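Histidine acid phosphatase (Bifidobacterium longum subsp. infantis, PDB 6RXD) probably releases phosphate from inositol polyphosphates such as phytate, and from 2,3-bisphosphoglycerate, as a multiple inositol polyphosphate phosphatase of the histidine acid phosphatase family. Local coordinates at residues 119-122 against 123-127; 142-145 against 146-150; 372-375 against 376-380; 398-401 against 402-406. All coordinates share one frame; numbering follows the deposited sequence.

Interaction 1 (119-122 against 123-127); sequences NRSL and FDQAA
Phe-123 and Asn-119 meet one helical turn apart where helix 120-129 begins, and the phenyl group does most of the apolar work. Its CE2 lies 3.8 Å from Asn-119 CB. The ring gets there because CG is anti to the carbonyl carbon (chi1 -70°), leaning back along the backbone toward the preceding turn. From the preceding position, Leu-122 lays its CD2 over one face of the ring, 4.3 Å from CZ and offset toward the rim.

Main-chain bonds tie the same turn together. Phe-123 N reaches Asn-119 O at 3.0 Å, and Asp-124, Gln-125 and Ala-126 bond in the same way to Arg-120, Ser-121 and Leu-122.

A polar pair lies on the outer side. Arg-120 and Asp-124 do not touch through their charges: a water sits between them, in the guanidinium plane, accepting from Arg-120 NH1 at 3.0 Å and donating to Asp-124 OD2 at 2.6 Å. The aliphatic CG of Arg-120 instead approaches OD2 at 3.4 Å. Asp-124 keeps OD1 for Arg-161 and Tyr-116, so its carboxylate suits a place between two cations.

The apolar side faces the central sheet. Leu-122 rests on Pro-36 and Thr-39 of strand 34-44, while Phe-123 reaches strand 391-398 at Val-392, Ala-393 and Phe-395 and meets Phe-154 edge-to-face. Asn-119 ND2 bonds to Asp-449 on strand 445-453.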
ATOM      1  N   ASN A 119      -8.285 -10.603 -19.365  1.00 16.98           N
ATOM      2  CA  ASN A 119      -9.613 -10.318 -19.878  1.00 16.55           C
ATOM      3  C   ASN A 119      -9.577  -9.910 -21.328  1.00 18.02           C
ATOM      4  O   ASN A 119     -10.305  -9.014 -21.743  1.00 17.51           O
ATOM      5  CB  ASN A 119     -10.319  -9.248 -19.048  1.00 17.83           C
ATOM      6  CG  ASN A 119     -11.012  -9.831 -17.836  1.00 19.10           C
ATOM      7  OD1 ASN A 119     -11.941 -10.633 -17.961  1.00 26.87           O
ATOM      8  ND2 ASN A 119     -10.565  -9.434 -16.663  1.00 20.29           N
ATOM      9  N   ARG A 120      -8.734 -10.592 -22.090  1.00 17.99           N
ATOM     10  CA  ARG A 120      -8.590 -10.325 -23.512  1.00 21.72           C
ATOM     11  C   ARG A 120      -9.934 -10.375 -24.242  1.00 23.00           C
ATOM     12  O   ARG A 120     -10.235  -9.500 -25.058  1.00 21.41           O
ATOM     13  CB  ARG A 120      -7.594 -11.316 -24.126  1.00 25.67           C
ATOM     14  CG  ARG A 120      -7.428 -11.178 -25.621  1.00 25.13           C
ATOM     15  CD  ARG A 120      -6.446 -12.209 -26.163  1.00 31.35           C
ATOM     16  NE  ARG A 120      -5.127 -12.068 -25.553  1.00 31.10           N
ATOM     17  CZ  ARG A 120      -4.149 -11.311 -26.045  1.00 34.24           C
ATOM     18  NH1 ARG A 120      -4.332 -10.615 -27.161  1.00 32.42           N
ATOM     19  NH2 ARG A 120      -2.984 -11.245 -25.416  1.00 38.97           N
ATOM     20  N   SER A 121     -10.759 -11.376 -23.937  1.00 19.11           N
ATOM     21  CA  SER A 121     -12.044 -11.492 -24.621  1.00 20.86           C
ATOM     22  C   SER A 121     -12.936 -10.286 -24.330  1.00 21.27           C
ATOM     23  O   SER A 121     -13.512  -9.696 -25.248  1.00 20.26           O
ATOM     24  CB  SER A 121     -12.758 -12.782 -24.231  1.00 21.37           C
ATOM     25  OG  SER A 121     -13.975 -12.886 -24.942  0.83 25.93           O
ATOM     26  N   LEU A 122     -13.032  -9.913 -23.057  1.00 17.44           N
ATOM     27  CA  LEU A 122     -13.817  -8.745 -22.656  1.00 16.05           C
ATOM     28  C   LEU A 122     -13.398  -7.483 -23.395  1.00 17.67           C
ATOM     29  O   LEU A 122     -14.230  -6.737 -23.919  1.00 18.16           O
ATOM     30  CB  LEU A 122     -13.683  -8.506 -21.148  1.00 16.43           C
ATOM     31  CG  LEU A 122     -14.412  -7.276 -20.586  1.00 18.85           C
ATOM     32  CD1 LEU A 122     -15.924  -7.453 -20.655  1.00 19.73           C
ATOM     33  CD2 LEU A 122     -13.972  -6.980 -19.153  1.00 17.39           C
ATOM     34  N   PHE A 123     -12.096  -7.237 -23.437  1.00 15.89           N
ATOM     35  CA  PHE A 123     -11.614  -5.992 -24.006  1.00 16.15           C
ATOM     36  C   PHE A 123     -11.603  -5.984 -25.524  1.00 19.58           C
ATOM     37  O   PHE A 123     -11.799  -4.935 -26.126  1.00 21.69           O
ATOM     38  CB  PHE A 123     -10.258  -5.624 -23.415  1.00 15.41           C
ATOM     39  CG  PHE A 123     -10.345  -5.210 -21.969  1.00 15.14           C
ATOM     40  CD1 PHE A 123     -11.091  -4.093 -21.604  1.00 18.34           C
ATOM     41  CD2 PHE A 123      -9.708  -5.944 -20.980  1.00 15.21           C
ATOM     42  CE1 PHE A 123     -11.192  -3.709 -20.264  1.00 18.29           C
ATOM     43  CE2 PHE A 123      -9.809  -5.572 -19.644  1.00 14.24           C
ATOM     44  CZ  PHE A 123     -10.550  -4.448 -19.290  1.00 16.60           C
ATOM     45  N   ASP A 124     -11.392  -7.139 -26.145  1.00 19.37           N
ATOM     46  CA  ASP A 124     -11.529  -7.215 -27.602  1.00 19.88           C
ATOM     47  C   ASP A 124     -12.973  -6.980 -28.037  1.00 19.29           C
ATOM     48  O   ASP A 124     -13.219  -6.370 -29.077  1.00 20.19           O
ATOM     49  CB  ASP A 124     -10.993  -8.540 -28.157  1.00 23.72           C
ATOM     50  CG  ASP A 124      -9.493  -8.682 -27.983  1.00 22.29           C
ATOM     51  OD1 ASP A 124      -8.842  -7.699 -27.563  1.00 23.38           O
ATOM     52  OD2 ASP A 124      -8.959  -9.774 -28.277  1.00 28.35           O
ATOM     53  N   GLN A 125     -13.935  -7.458 -27.249  1.00 19.27           N
ATOM     54  CA  GLN A 125     -15.341  -7.182 -27.525  0.50 22.42           C
ATOM     55  C   GLN A 125     -15.631  -5.698 -27.346  1.00 21.66           C
ATOM     56  O   GLN A 125     -16.340  -5.094 -28.148  1.00 23.48           O
ATOM     57  CB  GLN A 125     -16.246  -7.988 -26.593  0.50 26.69           C
ATOM     58  CG  GLN A 125     -16.191  -9.486 -26.799  0.50 34.09           C
ATOM     59  CD  GLN A 125     -17.205 -10.213 -25.937  0.50 38.86           C
ATOM     60  OE1 GLN A 125     -16.846 -11.045 -25.100  0.50 40.70           O
ATOM     61  NE2 GLN A 125     -18.479  -9.896 -26.133  0.50 37.16           N
ATOM     62  N   ALA A 126     -15.072  -5.114 -26.290  1.00 18.24           N
ATOM     63  CA  ALA A 126     -15.255  -3.692 -26.001  1.00 20.38           C
ATOM     64  C   ALA A 126     -14.725  -2.824 -27.130  1.00 21.58           C
ATOM     65  O   ALA A 126     -15.347  -1.830 -27.497  1.00 24.31           O
ATOM     66  CB  ALA A 126     -14.560  -3.324 -24.702  1.00 17.43           C
ATOM     67  N   ALA A 127     -13.564  -3.196 -27.666  1.00 21.79           N
ATOM     68  CA  ALA A 127     -12.975  -2.473 -28.794  1.00 19.93           C
ATOM     69  C   ALA A 127     -13.908  -2.484 -29.997  1.00 24.71           C
ATOM     70  O   ALA A 127     -13.945  -1.531 -30.770  1.00 26.25           O
ATOM     71  CB  ALA A 127     -11.633  -3.062 -29.172  1.00 20.97           C
TER
HETATM   72  O   HOH W   1      -6.568 -10.121 -29.166  1.00 35.04           O

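Interaction 2 (142-145 against 146-150); sequences RATE and SGENF
Glu-148 reaches back across Thr-144 on helix 141-157, one of the helices packed beside the central sheet of this histidine phosphatase fold; this is i to i+4 packing along a single helix. The two side chains slant across each other. Thr-144 turns its methyl to this side, CG2 being anti to the backbone N, and meets Glu-148 OE2 at 3.5 Å, whereas its hydroxyl serves Ser-137 and Glu-140.

Glu-145 runs beside Glu-148 and points the same way, but the two carboxylates are turned 65° apart and stay 5.6 Å from OE2 of Glu-145 to OE1 of Glu-148. Arg-142, a turn earlier, probably eases the like charges. It grips Glu-145 side-on, NE to OE1 and NH1 to OE2 (2.7 Å). Glu-145 CD lies at the guanidinium edge, in its plane, but the carboxylate is tilted, so that NE meets OE1 from above the carboxylate plane. The long, extended chain of Glu-148 carries its carboxylate to the Thr-144 methyl. It also lies near Glu-151 and Asp-180, zinc ligands in another structure of this protein, where its charge may add to the negative field. Cut back to an alanine, this position is likely to leave that methyl without its cover and to reduce the negative charge.

On another side of the helix, Asn-149 adds ND2 to its own N at Glu-145 O, from opposite faces of the carbonyl. Ser-146, whose hydroxyl also receives the N-H of Gly-46, repeats this: its N and OG approach Arg-142 O from opposite faces, OG at 2.8 Å.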
ATOM      1  N   ARG A 142       1.297  10.484  -6.859  1.00 15.44           N
ATOM      2  CA  ARG A 142       1.925   9.167  -6.990  1.00 16.99           C
ATOM      3  C   ARG A 142       0.910   8.071  -7.322  1.00 18.25           C
ATOM      4  O   ARG A 142       1.236   7.115  -8.025  1.00 17.39           O
ATOM      5  CB  ARG A 142       2.721   8.804  -5.736  1.00 20.83           C
ATOM      6  CG  ARG A 142       4.205   9.190  -5.795  1.00 31.08           C
ATOM      7  CD  ARG A 142       4.444  10.688  -5.701  1.00 32.24           C
ATOM      8  NE  ARG A 142       4.436  11.351  -7.003  1.00 31.99           N
ATOM      9  CZ  ARG A 142       4.536  12.666  -7.169  1.00 32.75           C
ATOM     10  NH1 ARG A 142       4.516  13.193  -8.386  1.00 38.52           N
ATOM     11  NH2 ARG A 142       4.650  13.458  -6.112  1.00 37.85           N
ATOM     12  N   ALA A 143      -0.318   8.213  -6.832  1.00 15.78           N
ATOM     13  CA  ALA A 143      -1.365   7.253  -7.188  1.00 18.00           C
ATOM     14  C   ALA A 143      -1.734   7.407  -8.665  1.00 15.71           C
ATOM     15  O   ALA A 143      -1.902   6.424  -9.387  1.00 16.89           O
ATOM     16  CB  ALA A 143      -2.601   7.420  -6.291  1.00 15.54           C
ATOM     17  N   THR A 144      -1.832   8.651  -9.117  1.00 15.53           N
ATOM     18  CA  THR A 144      -2.167   8.930 -10.508  1.00 17.32           C
ATOM     19  C   THR A 144      -1.037   8.442 -11.417  1.00 16.72           C
ATOM     20  O   THR A 144      -1.286   7.795 -12.442  1.00 16.98           O
ATOM     21  CB  THR A 144      -2.440  10.432 -10.715  1.00 18.65           C
ATOM     22  OG1 THR A 144      -3.497  10.840  -9.835  1.00 17.47           O
ATOM     23  CG2 THR A 144      -2.856  10.732 -12.161  1.00 15.43           C
ATOM     24  N   GLU A 145       0.207   8.723 -11.028  1.00 17.94           N
ATOM     25  CA  GLU A 145       1.357   8.268 -11.810  1.00 17.34           C
ATOM     26  C   GLU A 145       1.460   6.747 -11.860  1.00 16.34           C
ATOM     27  O   GLU A 145       1.883   6.174 -12.862  1.00 15.55           O
ATOM     28  CB  GLU A 145       2.647   8.890 -11.271  1.00 21.87           C
ATOM     29  CG  GLU A 145       2.713  10.388 -11.564  1.00 25.50           C
ATOM     30  CD  GLU A 145       3.653  11.132 -10.645  1.00 31.42           C
ATOM     31  OE1 GLU A 145       4.247  10.499  -9.748  1.00 27.63           O
ATOM     32  OE2 GLU A 145       3.788  12.360 -10.815  1.00 32.08           O
ATOM     33  N   SER A 146       1.079   6.087 -10.773  1.00 14.90           N
ATOM     34  CA  SER A 146       1.013   4.630 -10.797  1.00 13.15           C
ATOM     35  C   SER A 146      -0.012   4.189 -11.827  1.00 16.27           C
ATOM     36  O   SER A 146       0.257   3.306 -12.649  1.00 15.48           O
ATOM     37  CB  SER A 146       0.653   4.086  -9.414  1.00 14.00           C
ATOM     38  OG  SER A 146       1.706   4.352  -8.507  1.00 15.20           O
ATOM     39  N   GLY A 147      -1.178   4.827 -11.793  1.00 16.05           N
ATOM     40  CA  GLY A 147      -2.211   4.578 -12.780  1.00 15.36           C
ATOM     41  C   GLY A 147      -1.721   4.800 -14.201  1.00 14.36           C
ATOM     42  O   GLY A 147      -2.065   4.034 -15.105  1.00 16.99           O
ATOM     43  N   GLU A 148      -0.911   5.835 -14.405  1.00 15.17           N
ATOM     44  CA  GLU A 148      -0.413   6.139 -15.745  1.00 17.03           C
ATOM     45  C   GLU A 148       0.464   5.008 -16.266  1.00 16.13           C
ATOM     46  O   GLU A 148       0.429   4.672 -17.446  1.00 19.01           O
ATOM     47  CB  GLU A 148       0.346   7.473 -15.745  1.00 17.22           C
ATOM     48  CG  GLU A 148      -0.547   8.666 -15.434  1.00 18.73           C
ATOM     49  CD  GLU A 148       0.231   9.929 -15.130  1.00 24.93           C
ATOM     50  OE1 GLU A 148       1.465   9.933 -15.322  1.00 25.65           O
ATOM     51  OE2 GLU A 148      -0.397  10.920 -14.694  1.00 24.54           O
ATOM     52  N   ASN A 149       1.239   4.401 -15.374  1.00 15.52           N
ATOM     53  CA  ASN A 149       2.042   3.254 -15.774  1.00 13.21           C
ATOM     54  C   ASN A 149       1.209   2.008 -16.062  1.00 16.47           C
ATOM     55  O   ASN A 149       1.512   1.259 -16.988  1.00 17.30           O
ATOM     56  CB  ASN A 149       3.130   2.977 -14.734  1.00 15.53           C
ATOM     57  CG  ASN A 149       4.281   3.966 -14.836  1.00 17.97           C
ATOM     58  OD1 ASN A 149       5.083   3.887 -15.761  1.00 20.69           O
ATOM     59  ND2 ASN A 149       4.353   4.909 -13.902  1.00 20.33           N
ATOM     60  N   PHE A 150       0.166   1.788 -15.265  1.00 14.92           N
ATOM     61  CA  PHE A 150      -0.777   0.708 -15.518  1.00 15.64           C
ATOM     62  C   PHE A 150      -1.385   0.920 -16.908  1.00 15.10           C
ATOM     63  O   PHE A 150      -1.497  -0.016 -17.710  1.00 15.96           O
ATOM     64  CB  PHE A 150      -1.863   0.738 -14.433  1.00 12.48           C
ATOM     65  CG  PHE A 150      -2.988  -0.262 -14.618  1.00 15.50           C
ATOM     66  CD1 PHE A 150      -3.134  -1.331 -13.740  1.00 14.10           C
ATOM     67  CD2 PHE A 150      -3.939  -0.090 -15.617  1.00 16.72           C
ATOM     68  CE1 PHE A 150      -4.192  -2.235 -13.883  1.00 13.83           C
ATOM     69  CE2 PHE A 150      -4.988  -0.991 -15.771  1.00 18.87           C
ATOM     70  CZ  PHE A 150      -5.117  -2.056 -14.898  1.00 17.76           C
TER

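Interaction 3 (372-375 against 376-380); sequences QPLL and DDFLN
Leu-374 and Phe-378 form the close-packed side of the first turns of helix 372-386. The two side chains run alongside each other in the same direction, and Leu-374 CD1 comes within 3.9 Å of Phe-378 CE2. Leu-374 O lies at the edge of the ring, near its plane, while also taking the N-H of Phe-378 at 2.8 Å. Leucine and phenylalanine suit this buried side because the flat ring accepts the methyl alongside it while both side chains reach the strands.

Contact is slacker between Leu-375 and Leu-379, whose CD1 atoms stand 4.4 Å apart. On the partly exposed side a polar pair takes over. Gln-372 bends at chi2 (65°), which swings its amide across Asp-376, and NE2 gives a nearly straight bond to OD1 at 2.9 Å. The donor lies above the carboxylate plane. Pro-373 belongs in a first turn, where its missing N-H costs no helical bond.

Asp-377 points elsewhere and pairs through OD2 with Arg-396 of strand 391-398. Leu-374 and Phe-378 both press on Met-42 of strand 34-44, and Phe-378 meets Trp-448 edge-to-face. The two thus pack the helix against the sheet, and Leu-374 also touches helix 185-188.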
ATOM      1  N   GLN A 372     -16.287   1.299   3.480  1.00 13.05           N
ATOM      2  CA  GLN A 372     -17.600   0.993   2.910  1.00 14.84           C
ATOM      3  C   GLN A 372     -17.926   1.708   1.583  1.00 15.18           C
ATOM      4  O   GLN A 372     -18.478   1.078   0.685  1.00 16.94           O
ATOM      5  CB  GLN A 372     -18.713   1.215   3.937  1.00 19.36           C
ATOM      6  CG  GLN A 372     -20.060   0.605   3.530  1.00 17.62           C
ATOM      7  CD  GLN A 372     -20.006  -0.908   3.440  1.00 22.10           C
ATOM      8  OE1 GLN A 372     -19.493  -1.578   4.338  1.00 24.60           O
ATOM      9  NE2 GLN A 372     -20.510  -1.454   2.339  1.00 22.12           N
ATOM     10  N   PRO A 373     -17.566   3.002   1.439  1.00 15.28           N
ATOM     11  CA  PRO A 373     -17.857   3.648   0.150  1.00 14.74           C
ATOM     12  C   PRO A 373     -17.176   2.954  -1.025  1.00 15.59           C
ATOM     13  O   PRO A 373     -17.720   2.980  -2.136  1.00 13.34           O
ATOM     14  CB  PRO A 373     -17.264   5.052   0.312  1.00 15.61           C
ATOM     15  CG  PRO A 373     -17.250   5.297   1.782  1.00 25.37           C
ATOM     16  CD  PRO A 373     -17.112   3.972   2.457  1.00 16.49           C
ATOM     17  N   LEU A 374     -15.997   2.375  -0.804  1.00 14.17           N
ATOM     18  CA  LEU A 374     -15.290   1.689  -1.883  1.00 14.79           C
ATOM     19  C   LEU A 374     -15.948   0.348  -2.187  1.00 11.35           C
ATOM     20  O   LEU A 374     -16.157  -0.010  -3.355  1.00 13.30           O
ATOM     21  CB  LEU A 374     -13.817   1.484  -1.528  1.00 12.11           C
ATOM     22  CG  LEU A 374     -13.001   0.739  -2.591  1.00 11.63           C
ATOM     23  CD1 LEU A 374     -13.056   1.458  -3.938  1.00 12.58           C
ATOM     24  CD2 LEU A 374     -11.561   0.599  -2.110  1.00 13.20           C
ATOM     25  N   LEU A 375     -16.287  -0.395  -1.141  1.00 12.04           N
ATOM     26  CA  LEU A 375     -17.017  -1.650  -1.316  1.00 13.13           C
ATOM     27  C   LEU A 375     -18.373  -1.380  -1.976  1.00 16.43           C
ATOM     28  O   LEU A 375     -18.779  -2.109  -2.881  1.00 14.79           O
ATOM     29  CB  LEU A 375     -17.192  -2.374   0.022  1.00 12.09           C
ATOM     30  CG  LEU A 375     -17.984  -3.686  -0.031  1.00 13.83           C
ATOM     31  CD1 LEU A 375     -17.424  -4.625  -1.102  1.00 18.24           C
ATOM     32  CD2 LEU A 375     -17.940  -4.349   1.340  1.00 17.75           C
ATOM     33  N   ASP A 376     -19.059  -0.321  -1.547  1.00 13.26           N
ATOM     34  CA  ASP A 376     -20.294   0.092  -2.216  1.00 14.04           C
ATOM     35  C   ASP A 376     -20.051   0.314  -3.706  1.00 15.27           C
ATOM     36  O   ASP A 376     -20.843  -0.124  -4.538  1.00 15.46           O
ATOM     37  CB  ASP A 376     -20.859   1.391  -1.616  1.00 15.69           C
ATOM     38  CG  ASP A 376     -21.494   1.193  -0.249  1.00 26.38           C
ATOM     39  OD1 ASP A 376     -21.722   0.035   0.163  1.00 27.40           O
ATOM     40  OD2 ASP A 376     -21.784   2.221   0.407  1.00 27.58           O
ATOM     41  N   ASP A 377     -18.966   0.995  -4.053  1.00 13.20           N
ATOM     42  CA  ASP A 377     -18.715   1.299  -5.459  1.00 14.38           C
ATOM     43  C   ASP A 377     -18.297   0.063  -6.253  1.00 16.14           C
ATOM     44  O   ASP A 377     -18.588  -0.038  -7.451  1.00 16.62           O
ATOM     45  CB  ASP A 377     -17.648   2.385  -5.621  1.00 16.07           C
ATOM     46  CG  ASP A 377     -17.757   3.093  -6.954  1.00 21.27           C
ATOM     47  OD1 ASP A 377     -18.836   3.660  -7.225  1.00 24.73           O
ATOM     48  OD2 ASP A 377     -16.787   3.061  -7.744  1.00 17.63           O
ATOM     49  N   PHE A 378     -17.613  -0.867  -5.593  1.00 13.47           N
ATOM     50  CA  PHE A 378     -17.245  -2.132  -6.242  1.00 10.99           C
ATOM     51  C   PHE A 378     -18.506  -2.843  -6.715  1.00 17.41           C
ATOM     52  O   PHE A 378     -18.538  -3.425  -7.799  1.00 17.62           O
ATOM     53  CB  PHE A 378     -16.426  -3.037  -5.306  1.00 11.33           C
ATOM     54  CG  PHE A 378     -14.948  -3.061  -5.613  1.00 12.03           C
ATOM     55  CD1 PHE A 378     -14.337  -4.235  -6.060  1.00 13.33           C
ATOM     56  CD2 PHE A 378     -14.174  -1.918  -5.470  1.00 12.40           C
ATOM     57  CE1 PHE A 378     -12.975  -4.273  -6.348  1.00 13.96           C
ATOM     58  CE2 PHE A 378     -12.801  -1.943  -5.756  1.00 14.30           C
ATOM     59  CZ  PHE A 378     -12.207  -3.123  -6.196  1.00 13.50           C
ATOM     60  N   LEU A 379     -19.563  -2.773  -5.917  1.00 12.65           N
ATOM     61  CA  LEU A 379     -20.813  -3.435  -6.279  1.00 12.24           C
ATOM     62  C   LEU A 379     -21.631  -2.569  -7.230  1.00 13.00           C
ATOM     63  O   LEU A 379     -22.218  -3.066  -8.195  1.00 16.48           O
ATOM     64  CB  LEU A 379     -21.619  -3.774  -5.021  1.00 13.86           C
ATOM     65  CG  LEU A 379     -20.936  -4.827  -4.137  1.00 17.91           C
ATOM     66  CD1 LEU A 379     -21.523  -4.830  -2.731  1.00 19.86           C
ATOM     67  CD2 LEU A 379     -21.023  -6.224  -4.760  1.00 13.92           C
ATOM     68  N   ASN A 380     -21.660  -1.266  -6.964  1.00 13.28           N
ATOM     69  CA  ASN A 380     -22.476  -0.354  -7.766  1.00 13.58           C
ATOM     70  C   ASN A 380     -22.040  -0.264  -9.225  1.00 17.10           C
ATOM     71  O   ASN A 380     -22.875  -0.103 -10.113  1.00 18.01           O
ATOM     72  CB  ASN A 380     -22.497   1.048  -7.151  1.00 16.18           C
ATOM     73  CG  ASN A 380     -23.380   1.138  -5.922  1.00 21.09           C
ATOM     74  OD1 ASN A 380     -24.255   0.301  -5.710  1.00 23.97           O
ATOM     75  ND2 ASN A 380     -23.156   2.166  -5.103  1.00 23.26           N
TER

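Interaction 4 (398-401 against 402-406); sequences AHAE and TMMPF
The imidazole of His-399 presents an edge to Thr-402, whose OG1 lies near the ring plane, 4.0 Å from CD2. The ring also packs edge-to-face with Tyr-189, and its NE2 bonds to Ser-138. The Pro-405 ring sets CG 3.2 Å from Glu-401 O; lacking an N-H, it cannot continue the helical bonding, and helix 400-410 kinks here.

His-399 occupies the N-cap position. With Ala-400 and Glu-401 it spells the HAE signature of MINPP-type phosphatases, whose glutamate is thought to act as proton donor in relatives. The His-399 carbonyl accepts twice: Met-403 N comes in the carbonyl plane at 2.9 Å, Thr-402 N from well above it. Threonine suits the third helical position because OG1, turned beside its own backbone N (chi1 -44°), reaches back to accept the N-H of His-399 at 3.3 Å, the N3-to-N-cap half of a capping box; OG1 also bonds weakly to Leu-188 O. A valine in its place would probably leave that buried N-H without its mate and the turn into the helix less firmly set.

Glu-401 OE1 is held by Lys-357. Small Ala-400 leaves room for the bent end of Met-404, whose CE settles 3.9 Å from Ala-400 CB.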
ATOM      1  N   ALA A 398      -4.855   4.118  -5.578  1.00 12.73           N
ATOM      2  CA  ALA A 398      -4.993   4.747  -4.275  1.00 11.37           C
ATOM      3  C   ALA A 398      -3.824   4.408  -3.355  1.00 12.89           C
ATOM      4  O   ALA A 398      -2.674   4.428  -3.782  1.00 13.42           O
ATOM      5  CB  ALA A 398      -6.345   4.356  -3.638  1.00 14.83           C
ATOM      6  N   HIS A 399      -4.119   4.072  -2.103  1.00 12.27           N
ATOM      7  CA  HIS A 399      -3.107   4.100  -1.041  1.00  9.96           C
ATOM      8  C   HIS A 399      -3.180   2.940  -0.066  1.00 11.16           C
ATOM      9  O   HIS A 399      -4.170   2.209  -0.020  1.00 12.71           O
ATOM     10  CB  HIS A 399      -3.267   5.410  -0.263  1.00 14.49           C
ATOM     11  CG  HIS A 399      -3.320   6.606  -1.151  1.00 15.21           C
ATOM     12  ND1 HIS A 399      -2.196   7.325  -1.490  1.00 14.89           N
ATOM     13  CD2 HIS A 399      -4.353   7.167  -1.826  1.00 15.89           C
ATOM     14  CE1 HIS A 399      -2.536   8.290  -2.330  1.00 18.02           C
ATOM     15  NE2 HIS A 399      -3.836   8.215  -2.548  1.00 16.94           N
ATOM     16  N   ALA A 400      -2.141   2.785   0.749  1.00 11.57           N
ATOM     17  CA  ALA A 400      -2.197   1.792   1.818  1.00  9.85           C
ATOM     18  C   ALA A 400      -3.352   2.097   2.752  1.00 12.40           C
ATOM     19  O   ALA A 400      -3.976   1.188   3.308  1.00 12.70           O
ATOM     20  CB  ALA A 400      -0.890   1.769   2.588  1.00 11.93           C
ATOM     21  N   GLU A 401      -3.634   3.387   2.927  1.00 12.30           N
ATOM     22  CA  GLU A 401      -4.731   3.817   3.780  1.00 12.89           C
ATOM     23  C   GLU A 401      -6.083   3.450   3.188  1.00 13.67           C
ATOM     24  O   GLU A 401      -7.107   3.518   3.874  1.00 14.01           O
ATOM     25  CB  GLU A 401      -4.661   5.334   4.015  1.00 13.63           C
ATOM     26  CG  GLU A 401      -3.544   5.777   4.966  1.00 20.09           C
ATOM     27  CD  GLU A 401      -2.146   5.722   4.346  1.00 27.77           C
ATOM     28  OE1 GLU A 401      -1.169   5.743   5.119  1.00 33.22           O
ATOM     29  OE2 GLU A 401      -2.010   5.672   3.101  1.00 20.07           O
ATOM     30  N   THR A 402      -6.083   3.095   1.906  1.00 11.19           N
ATOM     31  CA  THR A 402      -7.284   2.598   1.237  1.00 10.33           C
ATOM     32  C   THR A 402      -7.346   1.083   1.351  1.00 12.99           C
ATOM     33  O   THR A 402      -8.387   0.512   1.674  1.00 13.04           O
ATOM     34  CB  THR A 402      -7.273   3.017  -0.244  1.00 11.01           C
ATOM     35  OG1 THR A 402      -6.867   4.387  -0.331  1.00 12.07           O
ATOM     36  CG2 THR A 402      -8.645   2.873  -0.880  1.00 11.86           C
ATOM     37  N   MET A 403      -6.224   0.428   1.069  1.00 12.60           N
ATOM     38  CA  MET A 403      -6.179  -1.032   1.042  1.00 10.48           C
ATOM     39  C   MET A 403      -6.348  -1.692   2.415  1.00  9.96           C
ATOM     40  O   MET A 403      -7.067  -2.681   2.534  1.00 11.94           O
ATOM     41  CB  MET A 403      -4.880  -1.520   0.377  1.00 11.63           C
ATOM     42  CG  MET A 403      -4.781  -3.047   0.287  1.00 12.33           C
ATOM     43  SD  MET A 403      -6.096  -3.802  -0.718  1.00 14.99           S
ATOM     44  CE  MET A 403      -5.571  -3.338  -2.365  1.00 15.98           C
ATOM     45  N   MET A 404      -5.702  -1.154   3.446  1.00  9.98           N
ATOM     46  CA  MET A 404      -5.761  -1.806   4.755  1.00  9.90           C
ATOM     47  C   MET A 404      -7.193  -1.913   5.286  1.00  9.24           C
ATOM     48  O   MET A 404      -7.618  -2.984   5.700  1.00 11.79           O
ATOM     49  CB  MET A 404      -4.830  -1.120   5.760  1.00 10.95           C
ATOM     50  CG  MET A 404      -3.375  -1.347   5.427  1.00 11.93           C
ATOM     51  SD  MET A 404      -2.266  -0.645   6.656  1.00 14.90           S
ATOM     52  CE  MET A 404      -2.245   1.048   6.143  1.00 22.90           C
ATOM     53  N   PRO A 405      -7.953  -0.812   5.280  1.00 10.81           N
ATOM     54  CA  PRO A 405      -9.322  -1.018   5.777  1.00  9.59           C
ATOM     55  C   PRO A 405     -10.193  -1.807   4.802  1.00 13.27           C
ATOM     56  O   PRO A 405     -11.078  -2.541   5.242  1.00 12.21           O
ATOM     57  CB  PRO A 405      -9.849   0.408   5.979  1.00 10.22           C
ATOM     58  CG  PRO A 405      -8.996   1.273   5.088  1.00  9.44           C
ATOM     59  CD  PRO A 405      -7.627   0.612   5.090  1.00 10.72           C
ATOM     60  N   PHE A 406      -9.936  -1.679   3.505  1.00 13.06           N
ATOM     61  CA  PHE A 406     -10.707  -2.417   2.502  1.00 11.98           C
ATOM     62  C   PHE A 406     -10.532  -3.918   2.722  1.00 13.54           C
ATOM     63  O   PHE A 406     -11.511  -4.666   2.752  1.00 11.51           O
ATOM     64  CB  PHE A 406     -10.249  -1.999   1.097  1.00 12.35           C
ATOM     65  CG  PHE A 406     -11.111  -2.526  -0.030  1.00 12.13           C
ATOM     66  CD1 PHE A 406     -12.490  -2.337  -0.039  1.00 13.17           C
ATOM     67  CD2 PHE A 406     -10.518  -3.166  -1.104  1.00 14.69           C
ATOM     68  CE1 PHE A 406     -13.266  -2.806  -1.110  1.00 12.63           C
ATOM     69  CE2 PHE A 406     -11.273  -3.625  -2.172  1.00 16.38           C
ATOM     70  CZ  PHE A 406     -12.656  -3.443  -2.172  1.00 13.29           C
TER

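Overall arrangement
The four contacts lie in different helices around one central sheet. Interaction 1 stands apart, its nearest atoms about 7 Å from interaction 2, with no touch. The other three form a chain of touches: Ala-143 CB of interaction 2 lies 4.0 Å from His-399 NE2 of interaction 4, and Leu-374 CD2 of interaction 3 lies 3.7 Å from Phe-406 CD1 of interaction 4. Interactions 2 and 4 both border the Arg-44, His-45, Gly-46 signature, consistent with a place at the active site. Zinc ligands of another structure lie near two of them: the Met-404 side chain of interaction 4 is about 8 Å from that of Glu-356, and Leu-375 of interaction 3 about 7 Å from His-506, again between side chains.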